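Long-range contact in chitin binding protein (Enterococcus faecalis, PDB 4A02), which is a secreted copper-dependent lytic polysaccharide monooxygenase that oxidatively cleaves the glycosidic bonds of alpha- and beta-chitin: residues 21-26 and 63-68. Numbering follows the deposited sequence. Where two conformers were deposited one is given.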
loop_
_atom_site.group_PDB
_atom_site.type_symbol
_atom_site.label_atom_id
_atom_site.label_comp_id
_atom_site.label_asym_id
_atom_site.label_seq_id
_atom_site.Cartn_x
_atom_site.Cartn_y
_atom_site.Cartn_z
ATOM N N LEU A 21 14.206 -3.424 -6.774
ATOM C CA LEU A 21 13.612 -4.113 -7.897
ATOM C C LEU A 21 12.748 -3.197 -8.734
ATOM O O LEU A 21 12.866 -3.211 -9.945
ATOM C CB LEU A 21 12.665 -5.302 -7.617
ATOM C CG LEU A 21 13.410 -6.558 -7.209
ATOM C CD1 LEU A 21 12.371 -7.546 -6.685
ATOM C CD2 LEU A 21 14.194 -7.228 -8.330
ATOM N N ASN A 22 11.869 -2.379 -8.132
ATOM C CA ASN A 22 11.169 -1.362 -8.897
ATOM C C ASN A 22 12.131 -0.231 -9.227
ATOM O O ASN A 22 13.042 0.065 -8.452
ATOM C CB ASN A 22 9.969 -0.806 -8.147
ATOM C CG ASN A 22 8.761 -1.689 -8.176
ATOM O OD1 ASN A 22 8.568 -2.494 -9.110
ATOM N ND2 ASN A 22 7.875 -1.518 -7.208
ATOM N N THR A 23 11.878 0.406 -10.367
ATOM C CA THR A 23 12.627 1.574 -10.791
ATOM C C THR A 23 11.785 2.833 -10.710
ATOM O O THR A 23 10.550 2.805 -10.756
ATOM C CB THR A 23 13.219 1.349 -12.195
ATOM O OG1 THR A 23 12.157 1.098 -13.073
ATOM C CG2 THR A 23 14.280 0.275 -12.170
ATOM N N ASN A 24 12.488 3.942 -10.588
ATOM C CA ASN A 24 11.915 5.294 -10.549
ATOM C C ASN A 24 10.672 5.389 -9.685
ATOM O O ASN A 24 9.540 5.577 -10.151
ATOM C CB ASN A 24 11.680 5.864 -11.927
ATOM C CG ASN A 24 11.299 7.326 -11.848
ATOM O OD1 ASN A 24 11.552 7.982 -10.826
ATOM N ND2 ASN A 24 10.701 7.839 -12.911
ATOM N N VAL A 25 10.892 5.350 -8.363
ATOM C CA VAL A 25 9.850 5.532 -7.376
ATOM C C VAL A 25 10.029 6.892 -6.643
ATOM O O VAL A 25 9.459 7.122 -5.566
ATOM C CB VAL A 25 9.780 4.392 -6.361
ATOM C CG1 VAL A 25 9.335 3.106 -7.040
ATOM C CG2 VAL A 25 11.073 4.199 -5.622
ATOM N N GLY A 26 10.768 7.825 -7.247
ATOM C CA GLY A 26 11.002 9.096 -6.613
ATOM C C GLY A 26 11.639 8.923 -5.257
ATOM O O GLY A 26 12.515 8.096 -5.047
ATOM N N ALA A 63 0.634 -1.156 -17.471
ATOM C CA ALA A 63 0.580 -2.583 -17.187
ATOM C C ALA A 63 1.926 -3.197 -16.908
ATOM O O ALA A 63 1.978 -4.284 -16.293
ATOM C CB ALA A 63 -0.052 -3.299 -18.409
ATOM N N THR A 64 3.007 -2.605 -17.312
ATOM C CA THR A 64 4.346 -3.144 -17.166
ATOM C C THR A 64 5.245 -2.318 -16.232
ATOM O O THR A 64 6.403 -2.700 -16.032
ATOM C CB THR A 64 5.035 -3.325 -18.508
ATOM O OG1 THR A 64 5.135 -2.095 -19.166
ATOM C CG2 THR A 64 4.215 -4.311 -19.359
ATOM N N ARG A 65 4.761 -1.240 -15.642
ATOM C CA ARG A 65 5.607 -0.339 -14.901
ATOM C C ARG A 65 6.198 -0.959 -13.634
ATOM O O ARG A 65 7.303 -0.604 -13.242
ATOM C CB ARG A 65 4.806 0.915 -14.535
ATOM C CG ARG A 65 5.549 2.052 -13.885
ATOM C CD ARG A 65 6.555 2.734 -14.825
ATOM N NE ARG A 65 7.115 3.927 -14.176
ATOM C CZ ARG A 65 8.016 3.872 -13.196
ATOM N NH1 ARG A 65 8.624 2.749 -12.913
ATOM N NH2 ARG A 65 8.307 4.952 -12.585
ATOM N N TRP A 66 5.416 -1.795 -12.948
ATOM C CA TRP A 66 5.708 -2.201 -11.594
ATOM C C TRP A 66 5.812 -3.706 -11.471
ATOM O O TRP A 66 5.116 -4.473 -12.144
ATOM C CB TRP A 66 4.599 -1.699 -10.643
ATOM C CG TRP A 66 4.331 -0.257 -10.733
ATOM C CD1 TRP A 66 3.187 0.366 -11.114
ATOM C CD2 TRP A 66 5.263 0.829 -10.437
ATOM N NE1 TRP A 66 3.305 1.733 -11.074
ATOM C CE2 TRP A 66 4.585 2.037 -10.657
ATOM C CE3 TRP A 66 6.610 0.865 -10.026
ATOM C CZ2 TRP A 66 5.187 3.283 -10.463
ATOM C CZ3 TRP A 66 7.188 2.087 -9.838
ATOM C CH2 TRP A 66 6.498 3.269 -10.056
ATOM N N HIS A 67 6.671 -4.161 -10.533
ATOM C CA HIS A 67 6.788 -5.579 -10.229
ATOM C C HIS A 67 5.570 -6.042 -9.410
ATOM O O HIS A 67 5.151 -5.376 -8.472
ATOM C CB HIS A 67 8.076 -5.837 -9.433
ATOM C CG HIS A 67 9.278 -5.766 -10.285
ATOM N ND1 HIS A 67 9.805 -4.547 -10.694
ATOM C CD2 HIS A 67 10.050 -6.698 -10.838
ATOM C CE1 HIS A 67 10.862 -4.775 -11.448
ATOM N NE2 HIS A 67 11.031 -6.067 -11.580
ATOM N N LYS A 68 5.033 -7.194 -9.782
ATOM C CA LYS A 68 3.762 -7.666 -9.236
ATOM C C LYS A 68 3.974 -9.013 -8.541
ATOM O O LYS A 68 4.294 -10.012 -9.201
ATOM C CB LYS A 68 2.760 -7.860 -10.377
ATOM C CG LYS A 68 2.519 -6.613 -11.209
ATOM C CD LYS A 68 1.864 -6.939 -12.520
ATOM C CE LYS A 68 1.753 -5.821 -13.494
ATOM N NZ LYS A 68 3.127 -5.375 -13.970
HETATM O O HOH W 1 5.449 -3.005 -7.198
HETATM O O HOH W 2 9.784 -1.238 -11.845
#
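Asn22 and Trp66 have the closest CA atoms across the contact, 6.1 Å apart. Neither segment is helix or strand. Both belong to loops of an AA10 lytic polysaccharide monooxygenase: 21-26 comes after helix 10-13. Segment 63-68 leads into strand 69-71. The contact joins the two loops away from the copper site, and no direct backbone-to-backbone hydrogen bond links them.

Side chains and water make the polar links instead. Asn22 OD1 accepts from His67 N at 2.9 Å, nearly straight and in the carbonyl plane. His67 ND1 donates to Asn22 OD1 at 2.9 Å, a more bent bond that fixes the imidazole edge-on to OD1. The CG of His67 stands anti to its carbonyl carbon (chi1 -75°), beside the backbone N, which lets ring and backbone share this acceptor. A water joins Thr23 N, Arg65 O and Asn22 OD1. In the given conformer, Leu21 CB lies over the centre of the same imidazole in a CH-pi contact. The other arm of the amide, Asn22 ND2, donates to Arg10 O and to a water that in turn donates to His67 O.

Arg65 reaches Thr23 and Asn24. Arg65 CG lies over the centre of the Trp66 indole; beyond it the chain bends at chi2 (68°), and Trp66 CH2 comes against one face of the guanidinium, toward its rim. The guanidinium presents its edge to two successive carbonyls, while Glu60 forms a salt bridge with NE. The indole NH is held by Glu60 O, and Val25 CG1 packs obliquely against Trp66 CZ3 at 3.7 Å. Arg65 NH2 donates to Asn24 O at 2.8 Å, and NH1 meets Thr23 O at 2.9 Å, almost straight (175°) but from above the carbonyl plane.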